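Local coordinates for protein alanine racemase (Oenococcus oeni PSU-1, PDB 3HUR) that belongs to the alanine racemase family, its chain pairing an N-terminal parallel alpha/beta barrel with a C-terminal domain built mainly of beta strands, in a four-chain assembly, at residues A54-A59 with D79-I84; A178-Q183 with I210-D215; A146-I151 with Q194-S199; L295-K300 with Q363-P368. All blocks are in the same frame, centred on the assembly; numbering follows the deposited sequence.

In the fold
Interactions 1, 2 and 3 all lie in the N-terminal alpha/beta barrel, where helices meet each other's connecting loops around the parallel sheet; interaction 4 lies in the beta-rich C-terminal domain. Interactions 2 and 3 alternate along the chain and share helix 174-191: F180 leaves its body, while the loop after it supplies Q194-F196. Their centres are 24 Å apart, against 28 Å between those of interactions 1 and 3 and 30 Å between those of interactions 1 and 2. Interaction 4 is farthest from interaction 3, 46 Å between centres, across the centre of the chain. None of the four pairs touches another. A neighbouring subunit adjoins interaction 4.

Interaction 1 (A54-A59 with D79-I84); sequences AFQETA and DLTLPI
Q56, near the end of helix 48-57 in the N-terminal alpha/beta barrel, reaches across to L80, T81 and L82 in the loop that leads from helix 69-77 into strand 84-86. The contact thus ties helix 48-57 to the loop after the next helix, 69-77, on the barrel's surface. Its tight part gathers at Q56 OE1, beside T81 and L82. L82 N donates to Q56 OE1 at 3.1 Å, tilted 18° from the carbonyl plane, and T81 N also points at it, though that bond is modelled implausibly short. The T81 and Q56 side chains cross at about a right angle, and the hydroxyl adds a weak bond, T81 OG1 to Q56 OE1, at 2.9 Å. The glutamine leaves the helix with CG anti to the backbone N (chi1 -167°) and stays extended, running past L82 in the opposite direction; Q56 CG is 4.0 Å from L82 CG, and L82 CD1 approaches Q56 CA at 4.1 Å. Behind this pair, buried L80 turns to L75, and R76 NH1 bonds to both L80 O and L82 O, holding the loop in shape. D79, with positive phi, is the C-prime residue of the Schellman motif that ends helix 69-77 and starts this turn of chain. The looser side is here, beside exposed D79, where Q56 NE2 stays 3.6 Å from D79 O.

Interaction 2 (A178-Q183 with I210-D215); sequences AYFEEQ and IWHHDD
F180 on helix 174-191 and H212, the first residue to leave helical geometry after helix 206-211, are the closest pair of the two backbones, with F180 CA 10.7 Å from H212 CA. The first segment is regular helix; E182 N, for example, bonds to A178 O at 2.9 Å. The second winds through a type I beta turn from H212 to D215, closed by a weak bond of 3.4 Å from D215 N to H212 O. The separation of the backbones is bridged by two rings coming from opposite directions. F180 has CG anti to the backbone N (chi1 -173°), which directs its ring toward the 210-215 segment, and the two rings form an offset stack with centroids 4.1 Å apart and planes at 16°. H212 NE2 lies over one face of the phenylalanine, towards the rim. Some of the modelled interatomic distances in this stack are too short to be trusted. Helix 174-191 and the end of helix 206-211, with the turn after it, lie in the outer layer of the alpha/beta barrel, where F180 also stacks on F166 and H213 on W29. The beta turn brings D215 back to the same phenylalanine, at the ring edge and near its plane, with D215 OD2 4.3 Å from F180 CE2. That carboxylate is paired with R217, which also makes a salt bridge to E181 and so probably offsets the nearness of the two acids.

Interaction 3 (A146-I151 with Q194-S199); sequences AAKKII and QGFDPS
K148 leaves its helix with CG anti to the backbone N (chi1 -175°) and runs extended until a bend at chi4 (-52°), while F196 has CG anti to its own carbonyl carbon (chi1 -80°); the two side chains slide past each other in opposite directions. The setting is the outer layer of the N-terminal alpha/beta barrel: helix 141-153 carries the lysine, and the loop between helix 174-191 and strand 201-202 carries the phenylalanine. The methylene chain does the touching. K148 CG and F196 CE1 are 3.9 Å apart, and K148 CE lies at the same distance from F196 CD1, obliquely placed against the ring. On the loop's backbone, Q194 O is 3.2 Å from K148 CD and G195 O is 3.5 Å from K148 CE; carbons near the ammonium are somewhat polarised, so these carbonyls may add a mild attraction. The charged NZ itself is held by a salt bridge to D152 on the same helix. G195, with positive phi, takes the chain through a conformation open to glycine, in which a side chain would press against Q194 O. Around the contact, the Q194 amide leaves the lysine aside and bonds to A141 O and L190 O, linking both helices, and buried F196 rests on I144 from helix 141-153 and on L159 and V162 from strand 157-163. Farther along, the loop folds into an Asx turn. There D197 OD1 accepts from S199 N at 2.9 Å, met from above the carboxylate plane, and S199 OG approaches from the same face.

Interaction 4 (L295-K300 with Q363-P368); sequences LRRMQK and QTTLAP
In the beta-rich C-terminal domain, the short 3-10 turn ahead of strand 298-299 sends R297 out to T365 and L366, just beyond the end of the hairpin strand 357-364. The arginine has CG between the backbone N and the carbonyl carbon (chi1 79°) and bends again at chi3; its side chain crosses those of T365 and L366 at about a right angle. R297 NH2 makes a weak bond of 3.0 Å to T365 O, with an N-H...O angle of only 134°; T365 OG1 lies 3.1 Å from the same nitrogen. The stronger partner of R297 NH2 is Q345 O. L366 covers one face of the guanidinium, its CD1 3.9 Å above the plane and offset toward the rim, while L366 and M298 each pack on V253 of strand 251-263. R369 of a neighbouring subunit packs on T364 and P368. Backbone bonding of T365 with I346, and R372 on L366 O, help to place the two partners of the arginine. So does a local bond: L366 N donates to T364 OG1 at 3.1 Å and 168°, the mark of an ST turn, here bending the chain as it leaves its antiparallel hairpin.

Interaction 1 (A54-A59 with D79-I84)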
loop_
_atom_site.group_PDB
_atom_site.type_symbol
_atom_site.label_atom_id
_atom_site.label_comp_id
_atom_site.label_asym_id
_atom_site.label_seq_id
_atom_site.Cartn_x
_atom_site.Cartn_y
_atom_site.Cartn_z
ATOM N N ALA A 54 -34.059 -1.398 13.005
ATOM C CA ALA A 54 -33.947 -2.194 14.221
ATOM C C ALA A 54 -34.212 -1.322 15.476
ATOM O O ALA A 54 -34.814 -1.784 16.430
ATOM C CB ALA A 54 -32.598 -2.836 14.318
ATOM N N PHE A 55 -33.770 -0.074 15.478
ATOM C CA PHE A 55 -33.986 0.727 16.665
ATOM C C PHE A 55 -35.447 1.182 16.799
ATOM O O PHE A 55 -35.912 1.354 17.931
ATOM C CB PHE A 55 -33.078 1.956 16.703
ATOM C CG PHE A 55 -31.611 1.653 16.672
ATOM C CD1 PHE A 55 -31.108 0.511 17.199
ATOM C CD2 PHE A 55 -30.731 2.548 16.097
ATOM C CE1 PHE A 55 -29.750 0.271 17.163
ATOM C CE2 PHE A 55 -29.395 2.314 16.064
ATOM C CZ PHE A 55 -28.900 1.176 16.581
ATOM N N GLN A 56 -36.135 1.416 15.671
ATOM C CA GLN A 56 -37.562 1.863 15.678
ATOM C C GLN A 56 -38.484 0.746 16.168
ATOM O O GLN A 56 -39.416 0.976 16.914
ATOM C CB GLN A 56 -38.028 2.312 14.285
ATOM C CG GLN A 56 -39.347 3.057 14.287
ATOM C CD GLN A 56 -39.723 3.644 12.920
ATOM O OE1 GLN A 56 -39.481 4.817 12.647
ATOM N NE2 GLN A 56 -40.309 2.830 12.064
ATOM N N GLU A 57 -38.173 -0.480 15.787
ATOM C CA GLU A 57 -39.045 -1.588 16.044
ATOM C C GLU A 57 -38.942 -2.021 17.480
ATOM O O GLU A 57 -39.910 -2.561 18.038
ATOM C CB GLU A 57 -38.735 -2.759 15.101
ATOM C CG GLU A 57 -38.818 -4.201 15.741
ATOM C CD GLU A 57 -40.227 -4.762 15.821
ATOM O OE1 GLU A 57 -41.128 -4.124 15.269
ATOM O OE2 GLU A 57 -40.431 -5.852 16.415
ATOM N N THR A 58 -37.766 -1.852 18.057
ATOM C CA THR A 58 -37.536 -2.261 19.436
ATOM C C THR A 58 -37.716 -1.087 20.385
ATOM O O THR A 58 -37.613 -1.244 21.583
ATOM C CB THR A 58 -36.115 -2.783 19.633
ATOM O OG1 THR A 58 -35.168 -1.783 19.182
ATOM C CG2 THR A 58 -35.946 -4.087 18.900
ATOM N N ALA A 59 -37.938 0.097 19.842
ATOM C CA ALA A 59 -38.162 1.290 20.653
ATOM C C ALA A 59 -36.922 1.652 21.478
ATOM O O ALA A 59 -37.020 2.358 22.486
ATOM C CB ALA A 59 -39.365 1.099 21.561
ATOM N N ASP A 79 -39.234 4.375 5.368
ATOM C CA ASP A 79 -40.376 4.321 6.320
ATOM C C ASP A 79 -39.964 4.415 7.769
ATOM O O ASP A 79 -40.671 3.959 8.663
ATOM C CB ASP A 79 -41.269 3.085 6.104
ATOM C CG ASP A 79 -41.980 3.098 4.748
ATOM O OD1 ASP A 79 -42.395 4.190 4.255
ATOM O OD2 ASP A 79 -42.128 1.995 4.168
ATOM N N LEU A 80 -38.825 5.035 8.023
ATOM C CA LEU A 80 -38.498 5.410 9.390
ATOM C C LEU A 80 -39.314 6.629 9.783
ATOM O O LEU A 80 -39.385 7.607 9.012
ATOM C CB LEU A 80 -37.000 5.658 9.508
ATOM C CG LEU A 80 -36.399 4.260 9.551
ATOM C CD1 LEU A 80 -35.426 4.033 8.405
ATOM C CD2 LEU A 80 -35.855 3.961 10.939
ATOM N N THR A 81 -39.941 6.561 10.959
ATOM C CA THR A 81 -40.867 7.606 11.388
ATOM C C THR A 81 -40.379 8.382 12.587
ATOM O O THR A 81 -40.923 9.452 12.880
ATOM C CB THR A 81 -42.254 7.027 11.728
ATOM O OG1 THR A 81 -42.106 5.936 12.644
ATOM C CG2 THR A 81 -42.950 6.536 10.456
ATOM N N LEU A 82 -39.372 7.862 13.285
ATOM C CA LEU A 82 -38.781 8.582 14.396
ATOM C C LEU A 82 -38.306 9.920 13.930
ATOM O O LEU A 82 -38.057 10.134 12.737
ATOM C CB LEU A 82 -37.600 7.851 14.976
ATOM C CG LEU A 82 -37.913 6.504 15.605
ATOM C CD1 LEU A 82 -36.636 5.841 16.021
ATOM C CD2 LEU A 82 -38.834 6.662 16.772
ATOM N N PRO A 83 -38.223 10.875 14.860
ATOM C CA PRO A 83 -37.635 12.161 14.425
ATOM C C PRO A 83 -36.140 12.001 14.085
ATOM O O PRO A 83 -35.445 11.192 14.678
ATOM C CB PRO A 83 -37.838 13.094 15.618
ATOM C CG PRO A 83 -38.284 12.184 16.794
ATOM C CD PRO A 83 -38.706 10.863 16.256
ATOM N N ILE A 84 -35.674 12.806 13.138
ATOM C CA ILE A 84 -34.330 12.735 12.626
ATOM C C ILE A 84 -33.745 14.100 12.644
ATOM O O ILE A 84 -34.409 15.077 12.325
ATOM C CB ILE A 84 -34.293 12.245 11.154
ATOM C CG1 ILE A 84 -34.662 10.764 11.083
ATOM C CG2 ILE A 84 -32.909 12.445 10.572
ATOM C CD1 ILE A 84 -35.450 10.381 9.890
#

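Interaction 2 (A178-Q183 with I210-D215)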
loop_
_atom_site.group_PDB
_atom_site.type_symbol
_atom_site.label_atom_id
_atom_site.label_comp_id
_atom_site.label_asym_id
_atom_site.label_seq_id
_atom_site.Cartn_x
_atom_site.Cartn_y
_atom_site.Cartn_z
ATOM N N ALA A 178 -8.720 18.067 32.886
ATOM C CA ALA A 178 -8.890 19.512 33.127
ATOM C C ALA A 178 -9.620 20.229 31.995
ATOM O O ALA A 178 -10.304 21.233 32.236
ATOM C CB ALA A 178 -7.528 20.203 33.395
ATOM N N TYR A 179 -9.449 19.742 30.762
ATOM C CA TYR A 179 -10.234 20.267 29.641
ATOM C C TYR A 179 -11.698 19.852 29.803
ATOM O O TYR A 179 -12.627 20.617 29.547
ATOM C CB TYR A 179 -9.701 19.794 28.287
ATOM C CG TYR A 179 -10.186 20.702 27.189
ATOM C CD1 TYR A 179 -9.533 21.909 26.926
ATOM C CD2 TYR A 179 -11.331 20.392 26.440
ATOM C CE1 TYR A 179 -9.996 22.792 25.925
ATOM C CE2 TYR A 179 -11.796 21.266 25.418
ATOM C CZ TYR A 179 -11.124 22.465 25.171
ATOM O OH TYR A 179 -11.566 23.342 24.193
ATOM N N PHE A 180 -11.893 18.632 30.249
ATOM C CA PHE A 180 -13.210 18.213 30.604
ATOM C C PHE A 180 -13.804 19.191 31.615
ATOM O O PHE A 180 -14.910 19.656 31.402
ATOM C CB PHE A 180 -13.193 16.783 31.131
ATOM C CG PHE A 180 -14.542 16.210 31.361
ATOM C CD1 PHE A 180 -15.129 15.399 30.400
ATOM C CD2 PHE A 180 -15.212 16.442 32.565
ATOM C CE1 PHE A 180 -16.375 14.842 30.606
ATOM C CE2 PHE A 180 -16.456 15.889 32.800
ATOM C CZ PHE A 180 -17.055 15.087 31.802
ATOM N N GLU A 181 -13.082 19.538 32.684
ATOM C CA GLU A 181 -13.657 20.430 33.708
ATOM C C GLU A 181 -13.944 21.770 33.091
ATOM O O GLU A 181 -14.995 22.349 33.341
ATOM C CB GLU A 181 -12.751 20.616 34.948
ATOM C CG GLU A 181 -12.616 19.361 35.836
ATOM C CD GLU A 181 -13.960 18.811 36.287
ATOM O OE1 GLU A 181 -14.150 17.570 36.262
ATOM O OE2 GLU A 181 -14.829 19.637 36.666
ATOM N N GLU A 182 -13.020 22.262 32.280
ATOM C CA GLU A 182 -13.183 23.570 31.670
ATOM C C GLU A 182 -14.462 23.608 30.843
ATOM O O GLU A 182 -15.263 24.547 30.963
ATOM C CB GLU A 182 -11.981 23.896 30.800
ATOM C CG GLU A 182 -11.998 25.258 30.179
ATOM C CD GLU A 182 -10.729 25.551 29.347
ATOM O OE1 GLU A 182 -9.681 24.859 29.522
ATOM O OE2 GLU A 182 -10.781 26.493 28.517
ATOM N N GLN A 183 -14.679 22.574 30.034
ATOM C CA GLN A 183 -15.885 22.509 29.214
ATOM C C GLN A 183 -17.150 22.465 30.082
ATOM O O GLN A 183 -18.138 23.159 29.807
ATOM C CB GLN A 183 -15.839 21.293 28.281
ATOM C CG GLN A 183 -14.833 21.401 27.124
ATOM C CD GLN A 183 -15.119 20.416 25.983
ATOM O OE1 GLN A 183 -14.854 19.210 26.080
ATOM N NE2 GLN A 183 -15.669 20.939 24.914
ATOM N N ILE A 210 -19.938 6.350 28.534
ATOM C CA ILE A 210 -19.254 5.155 29.042
ATOM C C ILE A 210 -18.540 5.463 30.369
ATOM O O ILE A 210 -18.897 4.893 31.381
ATOM C CB ILE A 210 -18.226 4.560 28.053
ATOM C CG1 ILE A 210 -18.925 4.030 26.789
ATOM C CG2 ILE A 210 -17.396 3.454 28.742
ATOM C CD1 ILE A 210 -18.001 3.760 25.677
ATOM N N TRP A 211 -17.578 6.385 30.329
ATOM C CA TRP A 211 -16.685 6.664 31.452
ATOM C C TRP A 211 -17.084 7.795 32.444
ATOM O O TRP A 211 -16.319 8.084 33.329
ATOM C CB TRP A 211 -15.255 6.914 30.937
ATOM C CG TRP A 211 -14.670 5.680 30.322
ATOM C CD1 TRP A 211 -14.219 4.564 30.970
ATOM C CD2 TRP A 211 -14.556 5.403 28.921
ATOM N NE1 TRP A 211 -13.801 3.611 30.047
ATOM C CE2 TRP A 211 -14.012 4.100 28.788
ATOM C CE3 TRP A 211 -14.858 6.133 27.767
ATOM C CZ2 TRP A 211 -13.737 3.528 27.556
ATOM C CZ3 TRP A 211 -14.589 5.564 26.548
ATOM C CH2 TRP A 211 -14.032 4.264 26.448
ATOM N N HIS A 212 -18.252 8.409 32.311
ATOM C CA HIS A 212 -18.687 9.436 33.235
ATOM C C HIS A 212 -20.147 9.250 33.635
ATOM O O HIS A 212 -20.862 10.217 33.913
ATOM C CB HIS A 212 -18.594 10.806 32.592
ATOM C CG HIS A 212 -17.212 11.245 32.241
ATOM N ND1 HIS A 212 -16.495 10.697 31.201
ATOM C CD2 HIS A 212 -16.448 12.245 32.743
ATOM C CE1 HIS A 212 -15.338 11.328 31.095
ATOM N NE2 HIS A 212 -15.287 12.271 32.019
ATOM N N HIS A 213 -20.623 8.013 33.675
ATOM C CA HIS A 213 -22.034 7.802 34.005
ATOM C C HIS A 213 -22.397 8.095 35.473
ATOM O O HIS A 213 -23.579 8.151 35.813
ATOM C CB HIS A 213 -22.470 6.397 33.633
ATOM C CG HIS A 213 -21.940 5.341 34.530
ATOM N ND1 HIS A 213 -22.719 4.282 34.949
ATOM C CD2 HIS A 213 -20.708 5.144 35.061
ATOM C CE1 HIS A 213 -21.992 3.491 35.721
ATOM N NE2 HIS A 213 -20.766 3.988 35.803
ATOM N N ASP A 214 -21.401 8.255 36.336
ATOM C CA ASP A 214 -21.686 8.456 37.758
ATOM C C ASP A 214 -21.494 9.891 38.192
ATOM O O ASP A 214 -21.723 10.218 39.342
ATOM C CB ASP A 214 -20.788 7.552 38.595
ATOM C CG ASP A 214 -21.244 6.105 38.584
ATOM O OD1 ASP A 214 -22.446 5.851 38.317
ATOM O OD2 ASP A 214 -20.398 5.218 38.858
ATOM N N ASP A 215 -21.062 10.744 37.284
ATOM C CA ASP A 215 -20.937 12.143 37.568
ATOM C C ASP A 215 -22.311 12.824 37.463
ATOM O O ASP A 215 -22.845 13.009 36.355
ATOM C CB ASP A 215 -19.946 12.775 36.606
ATOM C CG ASP A 215 -19.619 14.216 36.959
ATOM O OD1 ASP A 215 -20.241 14.779 37.897
ATOM O OD2 ASP A 215 -18.743 14.797 36.274
#

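Interaction 3 (A146-I151 with Q194-S199)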
loop_
_atom_site.group_PDB
_atom_site.type_symbol
_atom_site.label_atom_id
_atom_site.label_comp_id
_atom_site.label_asym_id
_atom_site.label_seq_id
_atom_site.Cartn_x
_atom_site.Cartn_y
_atom_site.Cartn_z
ATOM N N ALA A 146 -30.785 35.930 24.354
ATOM C CA ALA A 146 -31.397 36.586 23.185
ATOM C C ALA A 146 -32.098 35.533 22.361
ATOM O O ALA A 146 -33.254 35.703 21.969
ATOM C CB ALA A 146 -30.398 37.300 22.358
ATOM N N ALA A 147 -31.422 34.408 22.159
ATOM C CA ALA A 147 -31.924 33.361 21.282
ATOM C C ALA A 147 -33.146 32.673 21.868
ATOM O O ALA A 147 -34.081 32.353 21.138
ATOM C CB ALA A 147 -30.820 32.354 21.003
ATOM N N LYS A 148 -33.141 32.447 23.184
ATOM C CA LYS A 148 -34.289 31.795 23.876
ATOM C C LYS A 148 -35.546 32.640 23.788
ATOM O O LYS A 148 -36.644 32.095 23.708
ATOM C CB LYS A 148 -33.972 31.554 25.341
ATOM C CG LYS A 148 -35.040 30.788 26.095
ATOM C CD LYS A 148 -34.669 30.639 27.602
ATOM C CE LYS A 148 -35.586 29.631 28.361
ATOM N NZ LYS A 148 -37.050 29.900 28.188
ATOM N N LYS A 149 -35.357 33.968 23.802
ATOM C CA LYS A 149 -36.426 34.945 23.564
ATOM C C LYS A 149 -37.028 34.774 22.198
ATOM O O LYS A 149 -38.237 34.741 22.095
ATOM C CB LYS A 149 -35.932 36.412 23.705
ATOM N N ILE A 150 -36.200 34.681 21.152
ATOM C CA ILE A 150 -36.722 34.594 19.779
ATOM C C ILE A 150 -37.452 33.308 19.577
ATOM O O ILE A 150 -38.494 33.292 18.938
ATOM C CB ILE A 150 -35.649 34.722 18.707
ATOM C CG1 ILE A 150 -35.056 36.130 18.738
ATOM C CG2 ILE A 150 -36.248 34.408 17.293
ATOM C CD1 ILE A 150 -33.725 36.251 18.048
ATOM N N ILE A 151 -36.942 32.238 20.168
ATOM C CA ILE A 151 -37.595 30.924 20.101
ATOM C C ILE A 151 -38.915 30.891 20.832
ATOM O O ILE A 151 -39.922 30.495 20.267
ATOM C CB ILE A 151 -36.675 29.793 20.662
ATOM C CG1 ILE A 151 -35.632 29.397 19.606
ATOM C CG2 ILE A 151 -37.496 28.577 21.102
ATOM C CD1 ILE A 151 -34.290 28.946 20.177
ATOM N N GLN A 194 -30.635 30.400 32.688
ATOM C CA GLN A 194 -31.273 30.715 31.390
ATOM C C GLN A 194 -32.738 30.333 31.373
ATOM O O GLN A 194 -33.493 30.843 30.574
ATOM C CB GLN A 194 -30.544 30.020 30.243
ATOM C CG GLN A 194 -29.102 30.490 30.094
ATOM C CD GLN A 194 -28.983 31.847 29.439
ATOM O OE1 GLN A 194 -29.991 32.495 29.101
ATOM N NE2 GLN A 194 -27.737 32.282 29.229
ATOM N N GLY A 195 -33.136 29.438 32.258
ATOM C CA GLY A 195 -34.538 29.040 32.356
ATOM C C GLY A 195 -34.984 27.911 31.429
ATOM O O GLY A 195 -36.195 27.727 31.216
ATOM N N PHE A 196 -34.021 27.144 30.891
ATOM C CA PHE A 196 -34.345 26.096 29.926
ATOM C C PHE A 196 -35.031 24.962 30.627
ATOM O O PHE A 196 -34.550 24.501 31.639
ATOM C CB PHE A 196 -33.085 25.534 29.244
ATOM C CG PHE A 196 -32.562 26.380 28.133
ATOM C CD1 PHE A 196 -33.368 26.706 27.071
ATOM C CD2 PHE A 196 -31.262 26.825 28.148
ATOM C CE1 PHE A 196 -32.906 27.487 26.045
ATOM C CE2 PHE A 196 -30.771 27.619 27.126
ATOM C CZ PHE A 196 -31.585 27.951 26.070
ATOM N N ASP A 197 -36.140 24.490 30.072
ATOM C CA ASP A 197 -36.715 23.216 30.523
ATOM C C ASP A 197 -35.589 22.181 30.482
ATOM O O ASP A 197 -35.067 21.884 29.436
ATOM C CB ASP A 197 -37.892 22.813 29.634
ATOM C CG ASP A 197 -38.461 21.434 29.976
ATOM O OD1 ASP A 197 -37.820 20.641 30.713
ATOM O OD2 ASP A 197 -39.570 21.125 29.484
ATOM N N PRO A 198 -35.180 21.664 31.641
ATOM C CA PRO A 198 -34.035 20.783 31.746
ATOM C C PRO A 198 -34.176 19.432 31.048
ATOM O O PRO A 198 -33.175 18.725 30.857
ATOM C CB PRO A 198 -33.944 20.549 33.260
ATOM C CG PRO A 198 -35.372 20.662 33.706
ATOM C CD PRO A 198 -35.821 21.856 32.957
ATOM N N SER A 199 -35.387 19.022 30.734
ATOM C CA SER A 199 -35.552 17.784 29.997
ATOM C C SER A 199 -35.064 17.921 28.523
ATOM O O SER A 199 -35.009 16.931 27.821
ATOM C CB SER A 199 -37.007 17.350 30.025
ATOM O OG SER A 199 -37.761 18.405 29.505
#

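Interaction 4 (L295-K300 with Q363-P368)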
loop_
_atom_site.group_PDB
_atom_site.type_symbol
_atom_site.label_atom_id
_atom_site.label_comp_id
_atom_site.label_asym_id
_atom_site.label_seq_id
_atom_site.Cartn_x
_atom_site.Cartn_y
_atom_site.Cartn_z
ATOM N N LEU A 295 -7.624 -8.208 5.578
ATOM C CA LEU A 295 -7.054 -9.384 6.261
ATOM C C LEU A 295 -5.985 -8.933 7.237
ATOM O O LEU A 295 -5.746 -9.597 8.259
ATOM C CB LEU A 295 -6.474 -10.431 5.288
ATOM C CG LEU A 295 -6.028 -11.745 5.929
ATOM C CD1 LEU A 295 -7.210 -12.533 6.444
ATOM C CD2 LEU A 295 -5.256 -12.576 4.958
ATOM N N ARG A 296 -5.379 -7.781 6.945
ATOM C CA ARG A 296 -4.273 -7.344 7.768
ATOM C C ARG A 296 -4.706 -6.825 9.135
ATOM O O ARG A 296 -3.839 -6.516 9.930
ATOM C CB ARG A 296 -3.309 -6.402 7.013
ATOM C CG ARG A 296 -3.656 -4.929 6.968
ATOM C CD ARG A 296 -3.003 -4.251 5.719
ATOM N NE ARG A 296 -3.881 -3.216 5.112
ATOM C CZ ARG A 296 -3.978 -2.950 3.793
ATOM N NH1 ARG A 296 -3.268 -3.634 2.885
ATOM N NH2 ARG A 296 -4.830 -2.022 3.361
ATOM N N ARG A 297 -6.006 -6.791 9.454
ATOM C CA ARG A 297 -6.411 -6.543 10.825
ATOM C C ARG A 297 -6.784 -7.808 11.583
ATOM O O ARG A 297 -7.188 -7.727 12.763
ATOM C CB ARG A 297 -7.557 -5.530 10.909
ATOM C CG ARG A 297 -8.940 -6.037 10.607
ATOM C CD ARG A 297 -10.012 -5.189 11.289
ATOM N NE ARG A 297 -10.118 -3.806 10.787
ATOM C CZ ARG A 297 -10.704 -2.809 11.468
ATOM N NH1 ARG A 297 -11.251 -3.044 12.648
ATOM N NH2 ARG A 297 -10.770 -1.572 10.958
ATOM N N MET A 298 -6.653 -8.964 10.930
ATOM C CA MET A 298 -7.040 -10.223 11.539
ATOM C C MET A 298 -5.819 -11.065 11.937
ATOM O O MET A 298 -4.789 -11.056 11.268
ATOM C CB MET A 298 -7.920 -11.032 10.593
ATOM C CG MET A 298 -9.125 -10.313 10.039
ATOM S SD MET A 298 -10.362 -9.846 11.201
ATOM C CE MET A 298 -11.110 -8.695 10.070
ATOM N N GLN A 299 -5.941 -11.802 13.027
ATOM C CA GLN A 299 -4.891 -12.686 13.422
ATOM C C GLN A 299 -4.890 -13.831 12.425
ATOM O O GLN A 299 -5.945 -14.280 11.961
ATOM C CB GLN A 299 -5.101 -13.171 14.869
ATOM C CG GLN A 299 -6.263 -14.155 15.079
ATOM C CD GLN A 299 -6.125 -14.975 16.359
ATOM O OE1 GLN A 299 -6.290 -14.452 17.487
ATOM N NE2 GLN A 299 -5.814 -16.269 16.198
ATOM N N LYS A 300 -3.713 -14.321 12.095
ATOM C CA LYS A 300 -3.614 -15.324 11.071
ATOM C C LYS A 300 -3.158 -16.697 11.598
ATOM O O LYS A 300 -2.570 -17.492 10.861
ATOM C CB LYS A 300 -2.739 -14.776 9.944
ATOM C CG LYS A 300 -3.553 -13.829 9.061
ATOM C CD LYS A 300 -2.697 -12.933 8.187
ATOM C CE LYS A 300 -2.060 -11.779 8.964
ATOM N NZ LYS A 300 -2.813 -10.529 8.823
ATOM N N GLN A 363 -15.382 7.840 7.610
ATOM C CA GLN A 363 -15.304 6.784 6.619
ATOM C C GLN A 363 -15.035 5.436 7.248
ATOM O O GLN A 363 -14.352 5.371 8.248
ATOM C CB GLN A 363 -14.190 7.070 5.636
ATOM C CG GLN A 363 -14.557 8.029 4.573
ATOM C CD GLN A 363 -13.423 8.251 3.578
ATOM O OE1 GLN A 363 -13.582 8.026 2.375
ATOM N NE2 GLN A 363 -12.287 8.677 4.070
ATOM N N THR A 364 -15.566 4.367 6.644
ATOM C CA THR A 364 -15.320 3.010 7.130
ATOM C C THR A 364 -13.876 2.605 6.878
ATOM O O THR A 364 -13.214 3.126 5.970
ATOM C CB THR A 364 -16.228 1.938 6.478
ATOM O OG1 THR A 364 -16.048 0.696 7.181
ATOM C CG2 THR A 364 -15.868 1.729 5.042
ATOM N N THR A 365 -13.384 1.760 7.761
ATOM C CA THR A 365 -12.071 1.150 7.650
ATOM C C THR A 365 -12.242 -0.370 7.785
ATOM O O THR A 365 -11.257 -1.064 8.034
ATOM C CB THR A 365 -11.096 1.630 8.804
ATOM O OG1 THR A 365 -11.648 1.215 10.063
ATOM C CG2 THR A 365 -10.897 3.134 8.788
ATOM N N LEU A 366 -13.483 -0.872 7.707
ATOM C CA LEU A 366 -13.747 -2.296 7.791
ATOM C C LEU A 366 -14.229 -2.829 6.415
ATOM O O LEU A 366 -15.402 -2.704 6.078
ATOM C CB LEU A 366 -14.762 -2.590 8.890
ATOM C CG LEU A 366 -15.060 -4.071 9.124
ATOM C CD1 LEU A 366 -13.845 -4.788 9.695
ATOM C CD2 LEU A 366 -16.287 -4.347 10.009
ATOM N N ALA A 367 -13.303 -3.401 5.635
ATOM C CA ALA A 367 -13.612 -4.253 4.458
ATOM C C ALA A 367 -14.649 -3.596 3.612
ATOM O O ALA A 367 -15.705 -4.142 3.381
ATOM C CB ALA A 367 -14.083 -5.616 4.881
ATOM N N PRO A 368 -14.332 -2.418 3.132
ATOM C CA PRO A 368 -15.289 -1.592 2.418
ATOM C C PRO A 368 -15.847 -2.199 1.129
ATOM O O PRO A 368 -16.927 -1.761 0.666
ATOM C CB PRO A 368 -14.527 -0.310 2.116
ATOM C CG PRO A 368 -13.106 -0.652 2.206
ATOM C CD PRO A 368 -12.947 -1.931 3.027
#